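Local coordinates for hypothetical protein VC0714 (Vibrio cholerae O1 biovar eltor str. N16961, PDB 1U9D) that is of unknown function but, as a DUF1904-family protein of the MIF clan, has a tautomerase-like alpha/beta fold, at residues 72-77 and 105-110; 17-22 and 68-73; 42-47 and 83-88. All coordinates share one frame; numbering follows the deposited sequence.

Overall arrangement
Interactions 1 and 2 share the strand 69-74, one on each of its edges: 72-77 pairs in parallel with 105-110, and 17-22 pairs antiparallel with 68-73. Val72 and Leu73 belong to both. Interaction 3 lies about 13 Å and 14 Å, centre to centre, from the other two and joins the helices 26-44 and 79-97 on one face of the sheet. Backbone hydrogen bonds carry both sheet contacts; interaction 1 adds the Trp74–Phe107 contact, interaction 2 a charged face of Arg20, Arg22 and Glu71. Interaction 3 is mainly apolar, with no hydrogen bond across it. Interactions 2 and 3 are partly buried, interaction 1 is a surface contact. Ile85 of interaction 3 touches Trp74 and Phe107.

Interaction 1: 72-77 and 105-110; sequences VLWFGR and VVFIPL. With PO4 (phosphate ion), chain C.
Val72 and Trp74 pair with 105-110 through four backbone hydrogen bonds of a parallel register. Val72 N donates to Val106 O and Val72 O accepts from Ile108 N, each at 2.8 Å; Trp74 N then reaches Ile108 O at 3.2 Å, and Leu110 N closes the series on Trp74 O at 2.8 Å. The axes of the two short strands lie 23° apart. Beyond the last bond a water donates to both Phe75 O and Leu110 O, bridging the two segments.

The aromatic contact lies on the face of Val72, Trp74 and Phe107. Trp74 has its CG between the backbone N and the carbonyl carbon (chi1 72°), and this brings the benzene half of the indole over to Phe107. Phe107 CD1 sits above that indole face, 3.5 Å from Trp74 CZ2, with the two ring planes at 43°, so the rings neither stack nor meet edge-to-face. Val72 runs alongside Phe107, its CB 3.6 Å from Phe107 CD1. Gly76 CA and Arg77 N lie against the other indole face, toward its rim.

These strands are the two ends of a beta-alpha-beta crossover through the helix 79-97, whose Gln82 and Ile85 touch Trp74.

On the other face the apolar contacts are looser: Leu73 CG faces Ile108 CB, and Leu110 CD1 reaches Leu73 CB. Leu110 O lies at the edge of the Phe75 ring, in its plane.

Arg77 NE hydrogen-bonds O2 of a phosphate, probably from the crystallisation liquor, at 2.9 Å; Glu78 N binds the same ion. Arg77 NH1 and NH2 make weak bonds to Ser13 O and to Leu97 O of the second subunit.

Interaction 2: 17-22 and 68-73; sequences PHLRFR and PMVEVL
Arg22 and Glu71 form the salt bridge of this strand pair. Both side chains are extended, Arg22 from CG to NE, and they cross with the guanidinium and carboxylate planes 78° apart. Glu71 OE1 takes two N-H groups of Arg22: NE, 3.0 Å from OE1, in a weak bond, and NH2, also 3.0 Å from OE1, which arrives on the syn side but 33° out of the carboxylate plane. Sharing one oxygen between two donors helps hold the guanidinium beside Glu71.

Next to it, Arg20 lays one guanidinium face over Leu73 CD1, with Arg20 NE 3.6 Å from that methyl. A long, weak ion pair also links Arg20 to Glu54.

The apolar contacts lie on the opposite face, turned to the helices. Phe21 CD1 meets Val70 CG2 at 3.8 Å, the two side chains side by side; Leu19 CD2 touches Val70 CG1, and Leu36 of helix 26-44 packs on Leu19 and Phe21.

Backbone bonds run in both directions at His18–Leu73, Arg20–Glu71 and Arg22–Met69, six in all; Arg20 N to Glu71 O is 2.8 Å. Leu19–Val72 and Phe21–Val70 are the non-hydrogen-bonded pairs between them. This antiparallel pairing joins the inner strands of two beta-alpha-beta units (18-22, 26-44, 52-55 and 69-74, 79-97, 104-109), strand order 2-1-3-4 with both helices on one face, as in the tautomerase (MIF-like) fold.

Interaction 3: 42-47 and 83-88; sequences SLLSTA and DQIAQV
Leu43, near the C-terminus of helix 26-44, projects toward helix 79-97, while Leu44 beside it offers its forked end. In Leu43, CG stands opposite the backbone N (chi1 -179°), which sends it toward helix 79-97; the branch at CG then divides the two methyls between different neighbours. Leu43 CD2 settles into the notch between Ile85 and Val88, three residues apart and about one turn of the helix: it lies 4.1 Å from Ile85 CG1 and 4.1 Å from Val88 CG2. The Leu43 and Val88 side chains pass each other in opposite directions.

The other branch, Leu43 CD1, turns to the side of Gln84. A bend at chi2 (-97°) of the glutamine brings Gln84 OE1 beside Leu43 CD1, at 3.8 Å, an unbonded van der Waals contact.

Leu44 fits differently. Its end swings over although its CB starts off to the side, and the side chain crosses that of Ile85 at about a right angle. Ile85 CD1 fits into the fork of Leu44, 3.8 Å from Leu44 CD2 and 3.9 Å from Leu44 CD1, so here the bump belongs to helix 79-97 and the hollow to helix 26-44.

Ser45, with positive phi, is the C-prime residue of a Schellman motif, with Thr46 N to Ser41 O, and a weak bond from Ser45 N to Ser42 O.

Both helices lie on the same side of the sheet. Val88 also packs on Leu36 and Leu40 of helix 26-44, Ile85 also touches Phe107 of strand 104-109, and Leu44 touches Phe51 and Arg77, while Ser45 packs on Ile28 of the second subunit.

Interaction 1: 72-77 and 105-110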
loop_
_atom_site.group_PDB
_atom_site.type_symbol
_atom_site.label_atom_id
_atom_site.label_comp_id
_atom_site.label_asym_id
_atom_site.label_seq_id
_atom_site.Cartn_x
_atom_site.Cartn_y
_atom_site.Cartn_z
ATOM N N VAL A 72 -16.128 -12.335 -2.569
ATOM C CA VAL A 72 -15.184 -11.525 -1.781
ATOM C C VAL A 72 -15.982 -10.326 -1.336
ATOM O O VAL A 72 -16.422 -9.523 -2.155
ATOM C CB VAL A 72 -13.984 -11.098 -2.582
ATOM C CG1 VAL A 72 -13.055 -10.214 -1.765
ATOM C CG2 VAL A 72 -13.225 -12.311 -3.108
ATOM N N LEU A 73 -16.248 -10.229 -0.044
ATOM C CA LEU A 73 -16.935 -9.076 0.485
ATOM C C LEU A 73 -15.854 -8.166 1.025
ATOM O O LEU A 73 -15.040 -8.592 1.837
ATOM C CB LEU A 73 -17.908 -9.450 1.575
ATOM C CG LEU A 73 -19.125 -10.170 1.009
ATOM C CD1 LEU A 73 -18.885 -11.651 0.996
ATOM C CD2 LEU A 73 -20.388 -9.799 1.814
ATOM N N TRP A 74 -15.788 -6.943 0.524
ATOM C CA TRP A 74 -14.676 -6.074 0.923
ATOM C C TRP A 74 -14.983 -4.604 0.764
ATOM O O TRP A 74 -16.012 -4.272 0.255
ATOM C CB TRP A 74 -13.430 -6.461 0.129
ATOM C CG TRP A 74 -13.443 -6.082 -1.336
ATOM C CD1 TRP A 74 -14.521 -5.737 -2.114
ATOM C CD2 TRP A 74 -12.307 -6.036 -2.195
ATOM N NE1 TRP A 74 -14.109 -5.456 -3.396
ATOM C CE2 TRP A 74 -12.752 -5.628 -3.468
ATOM C CE3 TRP A 74 -10.944 -6.291 -2.010
ATOM C CZ2 TRP A 74 -11.889 -5.471 -4.541
ATOM C CZ3 TRP A 74 -10.088 -6.130 -3.071
ATOM C CH2 TRP A 74 -10.566 -5.732 -4.324
ATOM N N PHE A 75 -14.083 -3.721 1.183
ATOM C CA PHE A 75 -14.306 -2.276 0.986
ATOM C C PHE A 75 -13.976 -1.765 -0.397
ATOM O O PHE A 75 -14.280 -0.602 -0.732
ATOM C CB PHE A 75 -13.487 -1.458 1.991
ATOM C CG PHE A 75 -13.906 -1.643 3.412
ATOM C CD1 PHE A 75 -15.228 -1.673 3.751
ATOM C CD2 PHE A 75 -12.951 -1.734 4.427
ATOM C CE1 PHE A 75 -15.622 -1.818 5.078
ATOM C CE2 PHE A 75 -13.335 -1.865 5.756
ATOM C CZ PHE A 75 -14.661 -1.929 6.079
ATOM N N GLY A 76 -13.314 -2.579 -1.205
ATOM C CA GLY A 76 -13.005 -2.157 -2.554
ATOM C C GLY A 76 -11.525 -1.798 -2.703
ATOM O O GLY A 76 -10.894 -1.221 -1.813
ATOM N N ARG A 77 -10.963 -2.233 -3.815
ATOM C CA ARG A 77 -9.717 -1.696 -4.334
ATOM C C ARG A 77 -9.976 -1.353 -5.807
ATOM O O ARG A 77 -11.000 -1.759 -6.405
ATOM C CB ARG A 77 -8.610 -2.737 -4.195
ATOM C CG ARG A 77 -8.233 -3.081 -2.748
ATOM C CD ARG A 77 -7.375 -2.042 -2.063
ATOM N NE ARG A 77 -6.053 -1.951 -2.697
ATOM C CZ ARG A 77 -4.940 -2.520 -2.274
ATOM N NH1 ARG A 77 -4.897 -3.248 -1.178
ATOM N NH2 ARG A 77 -3.819 -2.351 -2.964
ATOM N N VAL A 105 -15.296 -15.703 -9.445
ATOM C CA VAL A 105 -14.859 -14.919 -8.284
ATOM C C VAL A 105 -15.683 -13.655 -8.372
ATOM O O VAL A 105 -15.654 -12.972 -9.402
ATOM C CB VAL A 105 -13.378 -14.557 -8.328
ATOM C CG1 VAL A 105 -13.033 -13.648 -7.145
ATOM C CG2 VAL A 105 -12.464 -15.794 -8.324
ATOM N N VAL A 106 -16.432 -13.326 -7.339
ATOM C CA VAL A 106 -17.324 -12.166 -7.415
ATOM C C VAL A 106 -17.032 -11.230 -6.242
ATOM O O VAL A 106 -16.984 -11.686 -5.110
ATOM C CB VAL A 106 -18.824 -12.606 -7.399
ATOM C CG1 VAL A 106 -19.203 -13.252 -6.168
ATOM C CG2 VAL A 106 -19.737 -11.408 -7.590
ATOM N N PHE A 107 -16.830 -9.951 -6.503
ATOM C CA PHE A 107 -16.524 -9.008 -5.452
ATOM C C PHE A 107 -17.794 -8.235 -5.113
ATOM O O PHE A 107 -18.497 -7.782 -5.998
ATOM C CB PHE A 107 -15.406 -8.080 -5.922
ATOM C CG PHE A 107 -14.092 -8.768 -6.132
ATOM C CD1 PHE A 107 -13.098 -8.705 -5.174
ATOM C CD2 PHE A 107 -13.829 -9.465 -7.296
ATOM C CE1 PHE A 107 -11.892 -9.359 -5.375
ATOM C CE2 PHE A 107 -12.633 -10.108 -7.489
ATOM C CZ PHE A 107 -11.655 -10.049 -6.510
ATOM N N ILE A 108 -18.105 -8.103 -3.833
ATOM C CA ILE A 108 -19.257 -7.348 -3.411
ATOM C C ILE A 108 -18.758 -6.215 -2.519
ATOM O O ILE A 108 -18.163 -6.480 -1.511
ATOM C CB ILE A 108 -20.256 -8.249 -2.689
ATOM C CG1 ILE A 108 -20.856 -9.265 -3.692
ATOM C CG2 ILE A 108 -21.381 -7.415 -2.064
ATOM C CD1 ILE A 108 -21.305 -10.524 -3.070
ATOM N N PRO A 109 -18.954 -4.970 -2.937
ATOM C CA PRO A 109 -18.512 -3.805 -2.164
ATOM C C PRO A 109 -19.355 -3.569 -0.912
ATOM O O PRO A 109 -20.573 -3.608 -0.965
ATOM C CB PRO A 109 -18.708 -2.653 -3.154
ATOM C CG PRO A 109 -19.858 -3.078 -3.952
ATOM C CD PRO A 109 -19.593 -4.544 -4.194
ATOM N N LEU A 110 -18.683 -3.358 0.217
ATOM C CA LEU A 110 -19.291 -2.932 1.458
ATOM C C LEU A 110 -18.901 -1.470 1.672
ATOM O O LEU A 110 -17.821 -1.040 1.263
ATOM C CB LEU A 110 -18.739 -3.735 2.621
ATOM C CG LEU A 110 -19.006 -5.246 2.606
ATOM C CD1 LEU A 110 -18.205 -5.930 3.689
ATOM C CD2 LEU A 110 -20.490 -5.507 2.794
HETATM P P PO4 C . -6.708 1.115 -4.414
HETATM O O1 PO4 C . -8.148 1.537 -4.279
HETATM O O2 PO4 C . -6.571 -0.256 -5.017
HETATM O O3 PO4 C . -5.996 2.100 -5.308
HETATM O O4 PO4 C . -6.075 1.077 -3.037
HETATM O O HOH W 1 -16.412 0.796 -0.103
#

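Interaction 2: 17-22 and 68-73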
loop_
_atom_site.group_PDB
_atom_site.type_symbol
_atom_site.label_atom_id
_atom_site.label_comp_id
_atom_site.label_asym_id
_atom_site.label_seq_id
_atom_site.Cartn_x
_atom_site.Cartn_y
_atom_site.Cartn_z
ATOM N N PRO A 17 -10.998 -8.054 3.453
ATOM C CA PRO A 17 -11.697 -9.011 2.598
ATOM C C PRO A 17 -12.171 -10.218 3.404
ATOM O O PRO A 17 -11.412 -10.768 4.191
ATOM C CB PRO A 17 -10.637 -9.441 1.570
ATOM C CG PRO A 17 -9.341 -8.839 2.013
ATOM C CD PRO A 17 -9.537 -8.156 3.318
ATOM N N HIS A 18 -13.424 -10.580 3.211
ATOM C CA HIS A 18 -14.005 -11.806 3.711
ATOM C C HIS A 18 -14.258 -12.695 2.496
ATOM O O HIS A 18 -15.054 -12.329 1.652
ATOM C CB HIS A 18 -15.337 -11.499 4.406
ATOM C CG HIS A 18 -15.255 -10.407 5.429
ATOM N ND1 HIS A 18 -15.031 -10.653 6.767
ATOM C CD2 HIS A 18 -15.354 -9.062 5.307
ATOM C CE1 HIS A 18 -14.988 -9.505 7.423
ATOM N NE2 HIS A 18 -15.181 -8.525 6.560
ATOM N N LEU A 19 -13.570 -13.826 2.397
ATOM C CA LEU A 19 -13.711 -14.731 1.266
ATOM C C LEU A 19 -14.668 -15.827 1.647
ATOM O O LEU A 19 -14.465 -16.485 2.675
ATOM C CB LEU A 19 -12.381 -15.348 0.906
ATOM C CG LEU A 19 -11.452 -14.400 0.143
ATOM C CD1 LEU A 19 -10.781 -13.438 1.087
ATOM C CD2 LEU A 19 -10.449 -15.234 -0.620
ATOM N N ARG A 20 -15.667 -16.061 0.809
ATOM C CA ARG A 20 -16.663 -17.087 1.052
ATOM C C ARG A 20 -16.614 -18.107 -0.074
ATOM O O ARG A 20 -16.737 -17.737 -1.224
ATOM C CB ARG A 20 -18.037 -16.473 1.138
ATOM C CG ARG A 20 -18.160 -15.497 2.234
ATOM C CD ARG A 20 -19.549 -14.931 2.393
ATOM N NE ARG A 20 -19.552 -14.053 3.548
ATOM C CZ ARG A 20 -20.543 -13.243 3.883
ATOM N NH1 ARG A 20 -21.633 -13.165 3.141
ATOM N NH2 ARG A 20 -20.403 -12.488 4.964
ATOM N N PHE A 21 -16.403 -19.370 0.270
ATOM C CA PHE A 21 -16.203 -20.418 -0.695
ATOM C C PHE A 21 -17.478 -21.206 -0.829
ATOM O O PHE A 21 -17.938 -21.784 0.152
ATOM C CB PHE A 21 -15.068 -21.315 -0.210
ATOM C CG PHE A 21 -13.735 -20.644 -0.229
ATOM C CD1 PHE A 21 -12.943 -20.695 -1.360
ATOM C CD2 PHE A 21 -13.306 -19.909 0.852
ATOM C CE1 PHE A 21 -11.703 -20.030 -1.408
ATOM C CE2 PHE A 21 -12.079 -19.240 0.813
ATOM C CZ PHE A 21 -11.275 -19.319 -0.329
ATOM N N ARG A 22 -18.043 -21.223 -2.027
ATOM C CA ARG A 22 -19.310 -21.884 -2.297
ATOM C C ARG A 22 -19.106 -22.942 -3.371
ATOM O O ARG A 22 -18.348 -22.721 -4.316
ATOM C CB ARG A 22 -20.316 -20.903 -2.875
ATOM C CG ARG A 22 -20.543 -19.658 -2.106
ATOM C CD ARG A 22 -21.903 -19.029 -2.421
ATOM N NE ARG A 22 -22.088 -18.020 -1.428
ATOM C CZ ARG A 22 -23.031 -18.011 -0.518
ATOM N NH1 ARG A 22 -23.977 -18.937 -0.482
ATOM N NH2 ARG A 22 -23.031 -17.034 0.347
ATOM N N PRO A 68 -17.466 -23.926 -9.008
ATOM C CA PRO A 68 -17.084 -23.289 -7.743
ATOM C C PRO A 68 -17.168 -21.767 -7.801
ATOM O O PRO A 68 -17.026 -21.170 -8.864
ATOM C CB PRO A 68 -15.682 -23.814 -7.500
ATOM C CG PRO A 68 -15.187 -24.281 -8.766
ATOM C CD PRO A 68 -16.325 -24.583 -9.671
HETATM N N MSE A 69 -17.479 -21.133 -6.670
HETATM C CA MSE A 69 -17.526 -19.685 -6.617
HETATM C C MSE A 69 -16.918 -19.174 -5.333
HETATM O O MSE A 69 -17.155 -19.756 -4.282
HETATM C CB MSE A 69 -18.936 -19.167 -6.669
HETATM C CG MSE A 69 -18.992 -17.636 -6.604
HETATM SE SE MSE A 69 -20.798 -17.053 -6.454
HETATM C CE MSE A 69 -21.157 -16.814 -8.393
ATOM N N VAL A 70 -16.173 -18.078 -5.445
ATOM C CA VAL A 70 -15.626 -17.399 -4.291
ATOM C C VAL A 70 -16.221 -16.000 -4.324
ATOM O O VAL A 70 -16.087 -15.297 -5.330
ATOM C CB VAL A 70 -14.108 -17.298 -4.352
ATOM C CG1 VAL A 70 -13.571 -16.565 -3.112
ATOM C CG2 VAL A 70 -13.492 -18.679 -4.502
ATOM N N GLU A 71 -16.908 -15.627 -3.256
ATOM C CA GLU A 71 -17.444 -14.298 -3.091
ATOM C C GLU A 71 -16.451 -13.569 -2.214
ATOM O O GLU A 71 -15.980 -14.142 -1.230
ATOM C CB GLU A 71 -18.771 -14.326 -2.368
ATOM C CG GLU A 71 -19.965 -14.777 -3.178
ATOM C CD GLU A 71 -21.221 -14.807 -2.326
ATOM O OE1 GLU A 71 -21.128 -15.208 -1.147
ATOM O OE2 GLU A 71 -22.285 -14.405 -2.821
ATOM N N VAL A 72 -16.128 -12.335 -2.569
ATOM C CA VAL A 72 -15.184 -11.525 -1.781
ATOM C C VAL A 72 -15.982 -10.326 -1.336
ATOM O O VAL A 72 -16.422 -9.523 -2.155
ATOM C CB VAL A 72 -13.984 -11.098 -2.582
ATOM C CG1 VAL A 72 -13.055 -10.214 -1.765
ATOM C CG2 VAL A 72 -13.225 -12.311 -3.108
ATOM N N LEU A 73 -16.248 -10.229 -0.044
ATOM C CA LEU A 73 -16.935 -9.076 0.485
ATOM C C LEU A 73 -15.854 -8.166 1.025
ATOM O O LEU A 73 -15.040 -8.592 1.837
ATOM C CB LEU A 73 -17.908 -9.450 1.575
ATOM C CG LEU A 73 -19.125 -10.170 1.009
ATOM C CD1 LEU A 73 -18.885 -11.651 0.996
ATOM C CD2 LEU A 73 -20.388 -9.799 1.814
#

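Interaction 3: 42-47 and 83-88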
loop_
_atom_site.group_PDB
_atom_site.type_symbol
_atom_site.label_atom_id
_atom_site.label_comp_id
_atom_site.label_asym_id
_atom_site.label_seq_id
_atom_site.Cartn_x
_atom_site.Cartn_y
_atom_site.Cartn_z
ATOM N N SER A 42 0.677 -10.812 0.977
ATOM C CA SER A 42 1.839 -10.276 0.265
ATOM C C SER A 42 1.434 -9.332 -0.854
ATOM O O SER A 42 1.936 -8.205 -0.963
ATOM C CB SER A 42 2.644 -11.407 -0.372
ATOM O OG SER A 42 3.192 -12.257 0.603
ATOM N N LEU A 43 0.532 -9.810 -1.698
ATOM C CA LEU A 43 0.076 -9.036 -2.836
ATOM C C LEU A 43 -0.509 -7.688 -2.437
ATOM O O LEU A 43 -0.224 -6.697 -3.076
ATOM C CB LEU A 43 -0.962 -9.812 -3.614
ATOM C CG LEU A 43 -1.462 -9.076 -4.844
ATOM C CD1 LEU A 43 -0.376 -9.092 -5.926
ATOM C CD2 LEU A 43 -2.757 -9.672 -5.320
ATOM N N LEU A 44 -1.320 -7.665 -1.387
ATOM C CA LEU A 44 -2.071 -6.479 -0.992
ATOM C C LEU A 44 -1.404 -5.685 0.117
ATOM O O LEU A 44 -1.906 -4.623 0.499
ATOM C CB LEU A 44 -3.476 -6.878 -0.571
ATOM C CG LEU A 44 -4.158 -7.709 -1.652
ATOM C CD1 LEU A 44 -5.501 -8.164 -1.184
ATOM C CD2 LEU A 44 -4.266 -6.952 -3.006
ATOM N N SER A 45 -0.279 -6.205 0.603
ATOM C CA SER A 45 0.520 -5.591 1.658
ATOM C C SER A 45 -0.364 -5.323 2.861
ATOM O O SER A 45 -0.343 -4.264 3.454
ATOM C CB SER A 45 1.216 -4.331 1.130
ATOM O OG SER A 45 2.102 -4.691 0.076
ATOM N N THR A 46 -1.157 -6.323 3.207
ATOM C CA THR A 46 -2.140 -6.203 4.263
ATOM C C THR A 46 -1.844 -7.246 5.353
ATOM O O THR A 46 -1.294 -8.318 5.087
ATOM C CB THR A 46 -3.543 -6.361 3.628
ATOM O OG1 THR A 46 -3.944 -5.104 3.044
ATOM C CG2 THR A 46 -4.624 -6.654 4.664
ATOM N N ALA A 47 -2.194 -6.915 6.586
ATOM C CA ALA A 47 -1.980 -7.819 7.703
ATOM C C ALA A 47 -2.692 -9.141 7.441
ATOM O O ALA A 47 -3.786 -9.149 6.955
ATOM C CB ALA A 47 -2.511 -7.190 8.994
ATOM N N ASP A 83 -8.624 -7.093 -10.313
ATOM C CA ASP A 83 -8.301 -8.058 -11.354
ATOM C C ASP A 83 -7.169 -9.008 -10.961
ATOM O O ASP A 83 -7.213 -10.189 -11.292
ATOM C CB ASP A 83 -7.843 -7.364 -12.646
ATOM C CG ASP A 83 -8.906 -6.514 -13.309
ATOM O OD1 ASP A 83 -10.129 -6.576 -13.017
ATOM O OD2 ASP A 83 -8.566 -5.700 -14.208
ATOM N N GLN A 84 -6.131 -8.485 -10.304
ATOM C CA GLN A 84 -5.011 -9.315 -9.855
ATOM C C GLN A 84 -5.420 -10.317 -8.794
ATOM O O GLN A 84 -4.973 -11.468 -8.786
ATOM C CB GLN A 84 -3.878 -8.428 -9.332
ATOM C CG GLN A 84 -2.941 -7.952 -10.432
ATOM C CD GLN A 84 -1.715 -8.827 -10.512
ATOM O OE1 GLN A 84 -0.807 -8.722 -9.665
ATOM N NE2 GLN A 84 -1.702 -9.736 -11.481
ATOM N N ILE A 85 -6.294 -9.882 -7.892
ATOM C CA ILE A 85 -6.774 -10.763 -6.842
ATOM C C ILE A 85 -7.550 -11.902 -7.421
ATOM O O ILE A 85 -7.403 -13.038 -6.985
ATOM C CB ILE A 85 -7.633 -10.011 -5.816
ATOM C CG1 ILE A 85 -6.809 -8.983 -5.074
ATOM C CG2 ILE A 85 -8.252 -11.006 -4.824
ATOM C CD1 ILE A 85 -7.648 -7.933 -4.404
ATOM N N ALA A 86 -8.430 -11.589 -8.362
ATOM C CA ALA A 86 -9.195 -12.594 -9.040
ATOM C C ALA A 86 -8.252 -13.591 -9.694
ATOM O O ALA A 86 -8.485 -14.787 -9.658
ATOM C CB ALA A 86 -10.093 -11.956 -10.076
ATOM N N GLN A 87 -7.186 -13.100 -10.295
ATOM C CA GLN A 87 -6.236 -14.006 -10.953
ATOM C C GLN A 87 -5.497 -14.926 -9.964
ATOM O O GLN A 87 -5.350 -16.116 -10.239
ATOM C CB GLN A 87 -5.276 -13.238 -11.851
ATOM C CG GLN A 87 -4.571 -14.089 -12.931
ATOM C CD GLN A 87 -5.550 -14.734 -13.919
ATOM O OE1 GLN A 87 -6.109 -14.046 -14.782
ATOM N NE2 GLN A 87 -5.776 -16.052 -13.777
ATOM N N VAL A 88 -5.104 -14.410 -8.804
ATOM C CA VAL A 88 -4.453 -15.230 -7.761
ATOM C C VAL A 88 -5.354 -16.361 -7.244
ATOM O O VAL A 88 -4.954 -17.527 -7.175
ATOM C CB VAL A 88 -4.005 -14.374 -6.563
ATOM C CG1 VAL A 88 -3.579 -15.279 -5.371
ATOM C CG2 VAL A 88 -2.890 -13.427 -6.970
#